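Local coordinates for protein leucyl aminopeptidase (Trypanosoma brucei brucei, PDB 5NTD) that probably removes amino acids, leucine among them, from the N-termini of peptides as a hexameric, metal-dependent M17 aminopeptidase, at residues Asp121-Leu126 with Leu151-Ala156; Ala129-Val134 with Ala158-His163; Asp355-Lys360 with Val365-Thr370. All blocks are in the same frame, centred on the assembly; numbering follows the deposited sequence.

Overall arrangement
Contacts 1 and 2 belong to the N-terminal domain and both use helix 120-131. Contact 1 pairs that helix with helix 150-158, while contact 2 pairs its later part and the following turn with the loop after helix 150-158. Their centres are 11 Å apart, and Thr-124 of the first packs on Arg-159 and Cys-160 of the second. Contact 1 is largely buried and combines aliphatic packing with one hydroxyl-carbonyl bond; contact 2, nearer the surface, adds only a long salt bridge to sparse apolar contact. Contact 3, a buried hairpin of the catalytic domain whose centre is 42 Å from that of contact 1, combines three backbone hydrogen bonds with apolar packing on one face.

Contact 1. Residues Asp121-Leu126 with Leu151-Ala156; sequences DVVTAL and LPIAAA
Thr-124 and Ala-156 mark the close approach of two helical segments, their CA atoms 5.0 Å apart. The axes of 121-126 and 151-156 come within 8.9 Å and run in roughly the same direction, with a signed crossing angle of -36°. The apolar half of the interface is built on Val-123, whose CG1 stands anti to the backbone N (chi1 172°) and is thereby directed at the facing helix. This methyl meets Ala-156 CB at 4.2 Å and Ile-153 CG1 at 4.4 Å, two positions one helical turn apart. Beside it, Thr-124 OG1 donates to Ala-156 O over 2.7 Å. The hydroxyl comes in from the flank of the carbonyl, at a C=O...donor angle of 105° and tilted out of the carbonyl plane, and lies 3.2 Å from Ala-156 CB. Pro-120 O, one turn earlier, is a second acceptor for this single proton, which the two carbonyls must share or take in turn. Helix 120-131 packs on strand 99-107 of the alpha/beta N-terminal domain through Val-123 and Val-107, and helix 150-158 joins it to helix 196-214. The short side chain of Ala-156 is consistent with the close CA separation, and the threonine hydroxyl probably gives an otherwise aliphatic, mostly buried seam one directional polar link.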
ATOM      1  N   ASP G 121     -26.593  20.819 -17.647  1.00 27.10           N
ATOM      2  CA  ASP G 121     -26.169  19.526 -17.092  1.00 27.33           C
ATOM      3  C   ASP G 121     -27.369  18.559 -16.980  1.00 27.51           C
ATOM      4  O   ASP G 121     -27.288  17.386 -17.335  1.00 26.69           O
ATOM      5  CB  ASP G 121     -25.492  19.672 -15.733  1.00 26.65           C
ATOM      6  CG  ASP G 121     -26.379  20.313 -14.695  1.00 27.87           C
ATOM      7  OD1 ASP G 121     -26.837  21.466 -14.912  1.00 30.06           O
ATOM      8  OD2 ASP G 121     -26.649  19.687 -13.661  1.00 26.87           O
ATOM      9  N   VAL G 122     -28.488  19.074 -16.483  1.00 26.96           N
ATOM     10  CA  VAL G 122     -29.703  18.244 -16.326  1.00 26.90           C
ATOM     11  C   VAL G 122     -30.400  18.006 -17.667  1.00 26.44           C
ATOM     12  O   VAL G 122     -30.895  16.932 -17.936  1.00 25.91           O
ATOM     13  CB  VAL G 122     -30.667  18.825 -15.313  1.00 27.12           C
ATOM     14  CG1 VAL G 122     -31.922  17.972 -15.219  1.00 26.71           C
ATOM     15  CG2 VAL G 122     -29.997  18.893 -13.941  1.00 26.78           C
ATOM     16  N   VAL G 123     -30.388  19.018 -18.512  1.00 26.80           N
ATOM     17  CA  VAL G 123     -30.951  18.872 -19.863  1.00 27.28           C
ATOM     18  C   VAL G 123     -30.322  17.654 -20.550  1.00 26.90           C
ATOM     19  O   VAL G 123     -31.014  16.798 -21.075  1.00 26.41           O
ATOM     20  CB  VAL G 123     -30.749  20.142 -20.749  1.00 27.22           C
ATOM     21  CG1 VAL G 123     -31.164  19.899 -22.190  1.00 25.75           C
ATOM     22  CG2 VAL G 123     -31.557  21.304 -20.184  1.00 27.81           C
ATOM     23  N   THR G 124     -29.003  17.604 -20.520  1.00 26.70           N
ATOM     24  CA  THR G 124     -28.255  16.470 -21.096  1.00 26.52           C
ATOM     25  C   THR G 124     -28.733  15.123 -20.512  1.00 25.32           C
ATOM     26  O   THR G 124     -29.055  14.198 -21.231  1.00 23.68           O
ATOM     27  CB  THR G 124     -26.740  16.614 -20.884  1.00 26.14           C
ATOM     28  OG1 THR G 124     -26.288  17.757 -21.619  1.00 25.36           O
ATOM     29  CG2 THR G 124     -25.999  15.380 -21.378  1.00 25.28           C
ATOM     30  N   ALA G 125     -28.801  15.069 -19.206  1.00 25.14           N
ATOM     31  CA  ALA G 125     -29.188  13.811 -18.510  1.00 25.54           C
ATOM     32  C   ALA G 125     -30.630  13.386 -18.856  1.00 25.41           C
ATOM     33  O   ALA G 125     -30.925  12.240 -19.116  1.00 23.86           O
ATOM     34  CB  ALA G 125     -29.032  13.963 -17.008  1.00 24.68           C
ATOM     35  N   LEU G 126     -31.534  14.362 -18.877  1.00 26.53           N
ATOM     36  CA  LEU G 126     -32.949  14.103 -19.236  1.00 25.84           C
ATOM     37  C   LEU G 126     -33.099  13.552 -20.662  1.00 25.12           C
ATOM     38  O   LEU G 126     -33.797  12.570 -20.907  1.00 24.19           O
ATOM     39  CB  LEU G 126     -33.780  15.347 -19.116  1.00 26.81           C
ATOM     40  CG  LEU G 126     -33.886  15.888 -17.701  1.00 26.89           C
ATOM     41  CD1 LEU G 126     -34.536  17.248 -17.746  1.00 27.71           C
ATOM     42  CD2 LEU G 126     -34.694  14.952 -16.805  1.00 27.93           C
ATOM     43  N   LEU G 151     -27.335  28.444 -26.858  1.00 39.15           N
ATOM     44  CA  LEU G 151     -25.946  27.911 -26.915  1.00 40.19           C
ATOM     45  C   LEU G 151     -25.720  26.769 -25.897  1.00 36.40           C
ATOM     46  O   LEU G 151     -25.285  25.691 -26.285  1.00 36.71           O
ATOM     47  CB  LEU G 151     -24.877  28.995 -26.723  1.00 43.48           C
ATOM     48  CG  LEU G 151     -23.502  28.444 -27.131  1.00 47.02           C
ATOM     49  CD1 LEU G 151     -23.075  29.047 -28.447  1.00 49.92           C
ATOM     50  CD2 LEU G 151     -22.460  28.727 -26.069  1.00 50.93           C
ATOM     51  N   PRO G 152     -25.991  27.011 -24.610  1.00 33.24           N
ATOM     52  CA  PRO G 152     -25.805  25.910 -23.667  1.00 32.87           C
ATOM     53  C   PRO G 152     -26.680  24.703 -23.960  1.00 33.52           C
ATOM     54  O   PRO G 152     -26.231  23.571 -23.770  1.00 33.07           O
ATOM     55  CB  PRO G 152     -26.152  26.517 -22.308  1.00 31.34           C
ATOM     56  CG  PRO G 152     -26.862  27.772 -22.595  1.00 32.42           C
ATOM     57  CD  PRO G 152     -26.380  28.244 -23.925  1.00 32.29           C
ATOM     58  N   ILE G 153     -27.891  24.933 -24.444  1.00 33.31           N
ATOM     59  CA  ILE G 153     -28.787  23.809 -24.813  1.00 33.17           C
ATOM     60  C   ILE G 153     -28.232  23.060 -26.002  1.00 31.95           C
ATOM     61  O   ILE G 153     -28.256  21.840 -26.038  1.00 33.75           O
ATOM     62  CB  ILE G 153     -30.245  24.213 -25.031  1.00 34.89           C
ATOM     63  CG1 ILE G 153     -31.021  24.056 -23.721  1.00 36.33           C
ATOM     64  CG2 ILE G 153     -30.930  23.248 -25.989  1.00 36.58           C
ATOM     65  CD1 ILE G 153     -31.081  25.288 -22.913  1.00 38.20           C
ATOM     66  N   ALA G 154     -27.702  23.786 -26.961  1.00 30.00           N
ATOM     67  CA  ALA G 154     -27.133  23.129 -28.155  1.00 29.21           C
ATOM     68  C   ALA G 154     -26.013  22.158 -27.790  1.00 29.17           C
ATOM     69  O   ALA G 154     -25.958  21.040 -28.264  1.00 30.16           O
ATOM     70  CB  ALA G 154     -26.629  24.156 -29.133  1.00 29.21           C
ATOM     71  N   ALA G 155     -25.100  22.636 -26.972  1.00 29.53           N
ATOM     72  CA  ALA G 155     -23.974  21.816 -26.517  1.00 30.05           C
ATOM     73  C   ALA G 155     -24.477  20.629 -25.645  1.00 28.54           C
ATOM     74  O   ALA G 155     -23.984  19.540 -25.743  1.00 26.85           O
ATOM     75  CB  ALA G 155     -22.959  22.670 -25.753  1.00 30.83           C
ATOM     76  N   ALA G 156     -25.466  20.915 -24.813  1.00 28.69           N
ATOM     77  CA  ALA G 156     -26.032  19.931 -23.898  1.00 27.83           C
ATOM     78  C   ALA G 156     -26.644  18.771 -24.641  1.00 27.53           C
ATOM     79  O   ALA G 156     -26.470  17.615 -24.264  1.00 28.11           O
ATOM     80  CB  ALA G 156     -27.066  20.558 -22.997  1.00 27.62           C
TER

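Contact 2. Residues Ala129-Val134 with Ala158-His163; sequences AALDEV and ARCGKH
Leu-131 CD1 and Cys-160 SG make the apolar part of this contact, 4.0 Å apart. A chi1 of -68° puts the leucine CG beside the backbone N, and the extended chi2 carries CD1 toward the loop, 4.3 Å from Gly-161 CA. The absence of a side chain at Gly-161 allows that approach, and its positive phi of 70° suits glycine. Cys-160 also packs on Thr-124, Val-127 and Thr-128, so its sulfur side chain faces a run of residues along helix 120-131. Within the N-terminal domain, the contact thus ties the later part of this helix to the loop that follows helix 150-158; His-163 carries that loop onward to helix 196-214 by a hydrogen bond to Asp-214. Backbone bonding is local or adjacent: Val-134 N bonds to Leu-131 O at 3.2 Å, closing a type I turn inside 129-134, and the hydroxyl of Thr-128, just before that segment, receives Gly-161 N. Asp-132 OD1 and Lys-162 NZ form a long salt bridge of 3.7 Å, in which the two side chains cross at about a right angle. A bend at the last torsion of the lysine (chi4 46°) turns NZ toward the carboxylate, and both residues are exposed at the surface.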
ATOM      1  N   ALA G 129     -31.665  10.003 -20.935  1.00 27.01           N
ATOM      2  CA  ALA G 129     -32.618   9.053 -20.396  1.00 28.73           C
ATOM      3  C   ALA G 129     -33.780   8.803 -21.391  1.00 30.80           C
ATOM      4  O   ALA G 129     -34.185   7.671 -21.642  1.00 32.11           O
ATOM      5  CB  ALA G 129     -33.171   9.542 -19.063  1.00 28.84           C
ATOM      6  N   ALA G 130     -34.335   9.885 -21.920  1.00 32.19           N
ATOM      7  CA  ALA G 130     -35.487   9.800 -22.846  1.00 33.00           C
ATOM      8  C   ALA G 130     -35.135   9.014 -24.094  1.00 33.34           C
ATOM      9  O   ALA G 130     -35.926   8.228 -24.585  1.00 36.52           O
ATOM     10  CB  ALA G 130     -35.982  11.179 -23.231  1.00 34.58           C
ATOM     11  N   LEU G 131     -33.941   9.220 -24.612  1.00 33.05           N
ATOM     12  CA  LEU G 131     -33.512   8.517 -25.831  1.00 32.27           C
ATOM     13  C   LEU G 131     -33.310   7.006 -25.633  1.00 36.52           C
ATOM     14  O   LEU G 131     -33.188   6.252 -26.589  1.00 35.34           O
ATOM     15  CB  LEU G 131     -32.244   9.138 -26.382  1.00 32.29           C
ATOM     16  CG  LEU G 131     -32.447  10.544 -26.931  1.00 31.51           C
ATOM     17  CD1 LEU G 131     -31.126  11.166 -27.285  1.00 31.42           C
ATOM     18  CD2 LEU G 131     -33.340  10.491 -28.169  1.00 32.54           C
ATOM     19  N   ASP G 132     -33.252   6.573 -24.384  1.00 40.15           N
ATOM     20  CA  ASP G 132     -33.221   5.142 -24.074  1.00 44.00           C
ATOM     21  C   ASP G 132     -34.542   4.458 -24.449  1.00 45.92           C
ATOM     22  O   ASP G 132     -34.597   3.250 -24.509  1.00 47.70           O
ATOM     23  CB  ASP G 132     -32.921   4.904 -22.601  1.00 50.06           C
ATOM     24  CG  ASP G 132     -31.815   3.891 -22.377  1.00 56.04           C
ATOM     25  OD1 ASP G 132     -30.849   3.831 -23.175  1.00 60.14           O
ATOM     26  OD2 ASP G 132     -31.901   3.159 -21.374  1.00 62.62           O
ATOM     27  N   GLU G 133     -35.587   5.240 -24.685  1.00 46.34           N
ATOM     28  CA  GLU G 133     -36.903   4.699 -25.116  1.00 46.76           C
ATOM     29  C   GLU G 133     -37.048   4.581 -26.644  1.00 46.02           C
ATOM     30  O   GLU G 133     -38.066   4.142 -27.143  1.00 44.14           O
ATOM     31  CB  GLU G 133     -38.092   5.472 -24.547  1.00 51.99           C
ATOM     32  CG  GLU G 133     -38.373   5.281 -23.041  1.00 61.43           C
ATOM     33  CD  GLU G 133     -39.665   5.932 -22.522  1.00 73.14           C
ATOM     34  OE1 GLU G 133     -40.043   7.064 -22.939  1.00 96.79           O
ATOM     35  OE2 GLU G 133     -40.326   5.300 -21.647  1.00 72.66           O
ATOM     36  N   VAL G 134     -36.004   4.929 -27.377  1.00 45.43           N
ATOM     37  CA  VAL G 134     -36.020   4.789 -28.833  1.00 44.72           C
ATOM     38  C   VAL G 134     -36.217   3.310 -29.163  1.00 46.84           C
ATOM     39  O   VAL G 134     -35.498   2.466 -28.653  1.00 46.13           O
ATOM     40  CB  VAL G 134     -34.754   5.358 -29.497  1.00 44.95           C
ATOM     41  CG1 VAL G 134     -34.609   4.910 -30.939  1.00 45.94           C
ATOM     42  CG2 VAL G 134     -34.811   6.876 -29.485  1.00 46.72           C
ATOM     43  N   ALA G 158     -25.990  18.113 -27.926  1.00 27.16           N
ATOM     44  CA  ALA G 158     -24.859  17.528 -28.667  1.00 27.37           C
ATOM     45  C   ALA G 158     -24.129  16.424 -27.864  1.00 28.41           C
ATOM     46  O   ALA G 158     -23.732  15.390 -28.405  1.00 30.99           O
ATOM     47  CB  ALA G 158     -23.852  18.600 -29.058  1.00 27.87           C
ATOM     48  N   ARG G 159     -23.986  16.632 -26.572  1.00 27.91           N
ATOM     49  CA  ARG G 159     -23.205  15.691 -25.718  1.00 28.72           C
ATOM     50  C   ARG G 159     -24.047  14.574 -25.120  1.00 29.23           C
ATOM     51  O   ARG G 159     -23.534  13.698 -24.455  1.00 30.00           O
ATOM     52  CB  ARG G 159     -22.394  16.441 -24.624  1.00 28.19           C
ATOM     53  CG  ARG G 159     -23.162  16.888 -23.389  1.00 27.62           C
ATOM     54  CD  ARG G 159     -22.240  17.579 -22.394  1.00 27.47           C
ATOM     55  NE  ARG G 159     -22.314  19.042 -22.415  1.00 28.03           N
ATOM     56  CZ  ARG G 159     -21.396  19.866 -22.947  1.00 27.71           C
ATOM     57  NH1 ARG G 159     -20.315  19.399 -23.572  1.00 27.68           N
ATOM     58  NH2 ARG G 159     -21.550  21.174 -22.861  1.00 26.68           N
ATOM     59  N   CYS G 160     -25.344  14.600 -25.378  1.00 30.80           N
ATOM     60  CA  CYS G 160     -26.261  13.656 -24.733  1.00 29.69           C
ATOM     61  C   CYS G 160     -26.387  12.378 -25.544  1.00 30.08           C
ATOM     62  O   CYS G 160     -25.996  12.299 -26.694  1.00 31.10           O
ATOM     63  CB  CYS G 160     -27.644  14.275 -24.496  1.00 29.25           C
ATOM     64  SG  CYS G 160     -28.776  14.068 -25.897  1.00 31.48           S
ATOM     65  N   GLY G 161     -26.974  11.397 -24.904  1.00 30.79           N
ATOM     66  CA  GLY G 161     -27.328  10.153 -25.553  1.00 32.10           C
ATOM     67  C   GLY G 161     -26.127   9.310 -25.913  1.00 32.73           C
ATOM     68  O   GLY G 161     -25.038   9.488 -25.377  1.00 31.26           O
ATOM     69  N   LYS G 162     -26.359   8.378 -26.818  1.00 33.53           N
ATOM     70  CA  LYS G 162     -25.320   7.460 -27.264  1.00 35.35           C
ATOM     71  C   LYS G 162     -24.270   8.214 -28.030  1.00 32.84           C
ATOM     72  O   LYS G 162     -24.581   9.128 -28.761  1.00 33.72           O
ATOM     73  CB  LYS G 162     -25.914   6.327 -28.083  1.00 38.76           C
ATOM     74  CG  LYS G 162     -26.561   5.326 -27.153  1.00 44.66           C
ATOM     75  CD  LYS G 162     -27.520   4.290 -27.694  1.00 53.00           C
ATOM     76  CE  LYS G 162     -27.672   3.089 -26.760  1.00 60.31           C
ATOM     77  NZ  LYS G 162     -27.860   3.474 -25.331  1.00 66.92           N
ATOM     78  N   HIS G 163     -23.029   7.800 -27.867  1.00 29.43           N
ATOM     79  CA  HIS G 163     -21.897   8.512 -28.443  1.00 28.84           C
ATOM     80  C   HIS G 163     -21.634   8.102 -29.883  1.00 28.55           C
ATOM     81  O   HIS G 163     -21.813   6.952 -30.273  1.00 28.73           O
ATOM     82  CB  HIS G 163     -20.617   8.300 -27.622  1.00 27.81           C
ATOM     83  CG  HIS G 163     -20.678   8.907 -26.257  1.00 27.47           C
ATOM     84  ND1 HIS G 163     -19.559   9.282 -25.555  1.00 26.43           N
ATOM     85  CD2 HIS G 163     -21.737   9.270 -25.494  1.00 27.75           C
ATOM     86  CE1 HIS G 163     -19.919   9.820 -24.409  1.00 26.93           C
ATOM     87  NE2 HIS G 163     -21.236   9.842 -24.354  1.00 27.42           N
TER

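Contact 3. Residues Asp355-Lys360 with Val365-Thr370; sequences DIIVMK and VEVINT
Ile-357 and Val-365 form a hydrogen-bonded antiparallel pair, in which Ile-357 N donates to Val-365 O at 2.8 Å and Val-365 N to Ile-357 O at 2.9 Å, next to the non-hydrogen-bonded pair of Ile-356 and Glu-366, beyond which Val-367 N meets Asp-355 O at 2.9 Å almost end-on (C=O...donor angle 178°). On the face of Ile-357 and Val-365, Ile-357 CD1 lies 3.6 Å from Val-367 CG2 as the two side chains cross at a slant. Further along, a chi1 of -60° sets Met-359 CG beside its backbone N and against Val-365 CG2 at 3.5 Å, closer than usual van der Waals contact; the bend at chi2 then keeps SD near the same methyl, 4.0 Å from CG2. The pairing is that of a beta hairpin, strands 356-358 and 364-366, which strand 460-461 widens to three strands in the catalytic domain. Helix 374-387 covers the Ile-357 face, its Ile-376 touching both Ile-357 and Met-359, while on the other face Ile-356 packs on Ala-167 of a neighbouring subunit and Glu-366 OE1 is hydrogen-bonded to Ser-455. After the hairpin the chain runs to the active site: Asn-369 touches the bound bestatin, and its OD1 bonds to the backbone N of Asp-371, a manganese ligand.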
ATOM      1  N   ASP G 355      16.456  12.666 -15.133  1.00 28.40           N
ATOM      2  CA  ASP G 355      16.918  13.287 -16.376  1.00 29.08           C
ATOM      3  C   ASP G 355      16.711  14.807 -16.273  1.00 29.71           C
ATOM      4  O   ASP G 355      15.819  15.290 -15.588  1.00 28.55           O
ATOM      5  CB  ASP G 355      16.188  12.781 -17.609  1.00 28.45           C
ATOM      6  CG  ASP G 355      16.746  11.502 -18.152  1.00 29.32           C
ATOM      7  OD1 ASP G 355      17.787  10.997 -17.688  1.00 31.88           O
ATOM      8  OD2 ASP G 355      16.118  10.940 -19.066  1.00 29.66           O
ATOM      9  N   ILE G 356      17.588  15.542 -16.949  1.00 30.21           N
ATOM     10  CA  ILE G 356      17.493  16.999 -17.011  1.00 28.85           C
ATOM     11  C   ILE G 356      17.188  17.371 -18.454  1.00 30.23           C
ATOM     12  O   ILE G 356      17.926  17.053 -19.377  1.00 30.61           O
ATOM     13  CB  ILE G 356      18.746  17.692 -16.503  1.00 28.10           C
ATOM     14  CG1 ILE G 356      18.892  17.415 -15.014  1.00 27.87           C
ATOM     15  CG2 ILE G 356      18.664  19.196 -16.724  1.00 28.86           C
ATOM     16  CD1 ILE G 356      20.186  17.897 -14.412  1.00 27.19           C
ATOM     17  N   ILE G 357      16.089  18.084 -18.617  1.00 30.78           N
ATOM     18  CA  ILE G 357      15.593  18.525 -19.939  1.00 30.77           C
ATOM     19  C   ILE G 357      15.980  19.969 -20.220  1.00 29.53           C
ATOM     20  O   ILE G 357      15.877  20.838 -19.356  1.00 29.57           O
ATOM     21  CB  ILE G 357      14.054  18.453 -19.988  1.00 32.18           C
ATOM     22  CG1 ILE G 357      13.609  17.002 -20.010  1.00 32.25           C
ATOM     23  CG2 ILE G 357      13.486  19.190 -21.201  1.00 33.48           C
ATOM     24  CD1 ILE G 357      12.120  16.859 -19.698  1.00 33.93           C
ATOM     25  N   VAL G 358      16.443  20.214 -21.434  1.00 29.52           N
ATOM     26  CA  VAL G 358      16.627  21.605 -21.905  1.00 29.60           C
ATOM     27  C   VAL G 358      15.374  21.995 -22.699  1.00 28.22           C
ATOM     28  O   VAL G 358      15.147  21.526 -23.807  1.00 26.65           O
ATOM     29  CB  VAL G 358      17.888  21.807 -22.757  1.00 29.77           C
ATOM     30  CG1 VAL G 358      18.080  23.300 -23.057  1.00 28.98           C
ATOM     31  CG2 VAL G 358      19.116  21.268 -22.041  1.00 30.21           C
ATOM     32  N   MET G 359      14.555  22.819 -22.072  1.00 27.54           N
ATOM     33  CA  MET G 359      13.273  23.224 -22.665  1.00 28.74           C
ATOM     34  C   MET G 359      13.535  24.192 -23.826  1.00 28.38           C
ATOM     35  O   MET G 359      14.599  24.784 -23.921  1.00 29.11           O
ATOM     36  CB  MET G 359      12.386  23.919 -21.630  1.00 29.29           C
ATOM     37  CG  MET G 359      12.040  23.061 -20.398  1.00 28.51           C
ATOM     38  SD  MET G 359      10.829  21.781 -20.781  1.00 29.33           S
ATOM     39  CE  MET G 359       9.345  22.789 -20.870  1.00 29.12           C
ATOM     40  N   LYS G 360      12.558  24.327 -24.697  1.00 27.90           N
ATOM     41  CA  LYS G 360      12.635  25.314 -25.797  1.00 27.83           C
ATOM     42  C   LYS G 360      12.834  26.724 -25.283  1.00 27.11           C
ATOM     43  O   LYS G 360      13.572  27.502 -25.864  1.00 28.11           O
ATOM     44  CB  LYS G 360      11.405  25.280 -26.667  1.00 28.68           C
ATOM     45  CG  LYS G 360      11.491  26.210 -27.871  1.00 28.66           C
ATOM     46  CD  LYS G 360      12.570  25.804 -28.834  1.00 28.48           C
ATOM     47  CE  LYS G 360      12.690  26.879 -29.925  1.00 29.08           C
ATOM     48  NZ  LYS G 360      13.713  26.513 -30.940  1.00 27.97           N
ATOM     49  N   VAL G 365      14.992  21.710 -16.773  1.00 26.44           N
ATOM     50  CA  VAL G 365      13.984  21.064 -15.922  1.00 26.69           C
ATOM     51  C   VAL G 365      14.503  19.715 -15.476  1.00 27.05           C
ATOM     52  O   VAL G 365      14.782  18.843 -16.271  1.00 27.74           O
ATOM     53  CB  VAL G 365      12.656  20.876 -16.654  1.00 27.30           C
ATOM     54  CG1 VAL G 365      11.665  20.094 -15.801  1.00 28.26           C
ATOM     55  CG2 VAL G 365      12.058  22.231 -17.002  1.00 27.45           C
ATOM     56  N   GLU G 366      14.679  19.584 -14.170  1.00 28.14           N
ATOM     57  CA  GLU G 366      15.021  18.298 -13.563  1.00 27.47           C
ATOM     58  C   GLU G 366      13.721  17.495 -13.395  1.00 27.20           C
ATOM     59  O   GLU G 366      12.799  17.925 -12.720  1.00 26.64           O
ATOM     60  CB  GLU G 366      15.665  18.480 -12.217  1.00 28.49           C
ATOM     61  CG  GLU G 366      16.021  17.146 -11.540  1.00 29.22           C
ATOM     62  CD  GLU G 366      16.678  17.297 -10.181  1.00 29.75           C
ATOM     63  OE1 GLU G 366      16.662  18.380  -9.568  1.00 29.41           O
ATOM     64  OE2 GLU G 366      17.280  16.304  -9.744  1.00 35.96           O
ATOM     65  N   VAL G 367      13.663  16.338 -14.012  1.00 27.50           N
ATOM     66  CA  VAL G 367      12.477  15.496 -13.965  1.00 28.13           C
ATOM     67  C   VAL G 367      12.489  14.661 -12.669  1.00 30.47           C
ATOM     68  O   VAL G 367      13.222  13.711 -12.535  1.00 31.14           O
ATOM     69  CB  VAL G 367      12.376  14.564 -15.157  1.00 28.54           C
ATOM     70  CG1 VAL G 367      11.109  13.718 -15.096  1.00 28.33           C
ATOM     71  CG2 VAL G 367      12.374  15.386 -16.437  1.00 28.74           C
ATOM     72  N   ILE G 368      11.643  15.048 -11.736  1.00 31.55           N
ATOM     73  CA  ILE G 368      11.438  14.346 -10.465  1.00 31.60           C
ATOM     74  C   ILE G 368      10.501  13.178 -10.680  1.00 32.27           C
ATOM     75  O   ILE G 368      10.674  12.109 -10.119  1.00 35.48           O
ATOM     76  CB  ILE G 368      10.793  15.267  -9.412  1.00 33.36           C
ATOM     77  CG1 ILE G 368      11.651  16.497  -9.158  1.00 34.03           C
ATOM     78  CG2 ILE G 368      10.547  14.543  -8.083  1.00 34.13           C
ATOM     79  CD1 ILE G 368      13.083  16.202  -8.760  1.00 34.57           C
ATOM     80  N   ASN G 369       9.509  13.395 -11.520  1.00 31.89           N
ATOM     81  CA  ASN G 369       8.478  12.391 -11.788  1.00 30.09           C
ATOM     82  C   ASN G 369       7.991  12.486 -13.227  1.00 29.53           C
ATOM     83  O   ASN G 369       7.441  13.487 -13.641  1.00 31.50           O
ATOM     84  CB  ASN G 369       7.321  12.566 -10.820  1.00 28.11           C
ATOM     85  CG  ASN G 369       6.351  11.410 -10.847  1.00 28.12           C
ATOM     86  OD1 ASN G 369       5.827  11.046 -11.895  1.00 28.70           O
ATOM     87  ND2 ASN G 369       6.067  10.853  -9.686  1.00 27.67           N
ATOM     88  N   THR G 370       8.153  11.401 -13.967  1.00 29.74           N
ATOM     89  CA  THR G 370       7.811  11.365 -15.393  1.00 28.67           C
ATOM     90  C   THR G 370       6.326  11.435 -15.655  1.00 29.78           C
ATOM     91  O   THR G 370       5.906  11.663 -16.788  1.00 31.15           O
ATOM     92  CB  THR G 370       8.339  10.103 -16.096  1.00 28.55           C
ATOM     93  OG1 THR G 370       7.829   8.937 -15.460  1.00 26.18           O
ATOM     94  CG2 THR G 370       9.891  10.092 -16.077  1.00 28.65           C
TER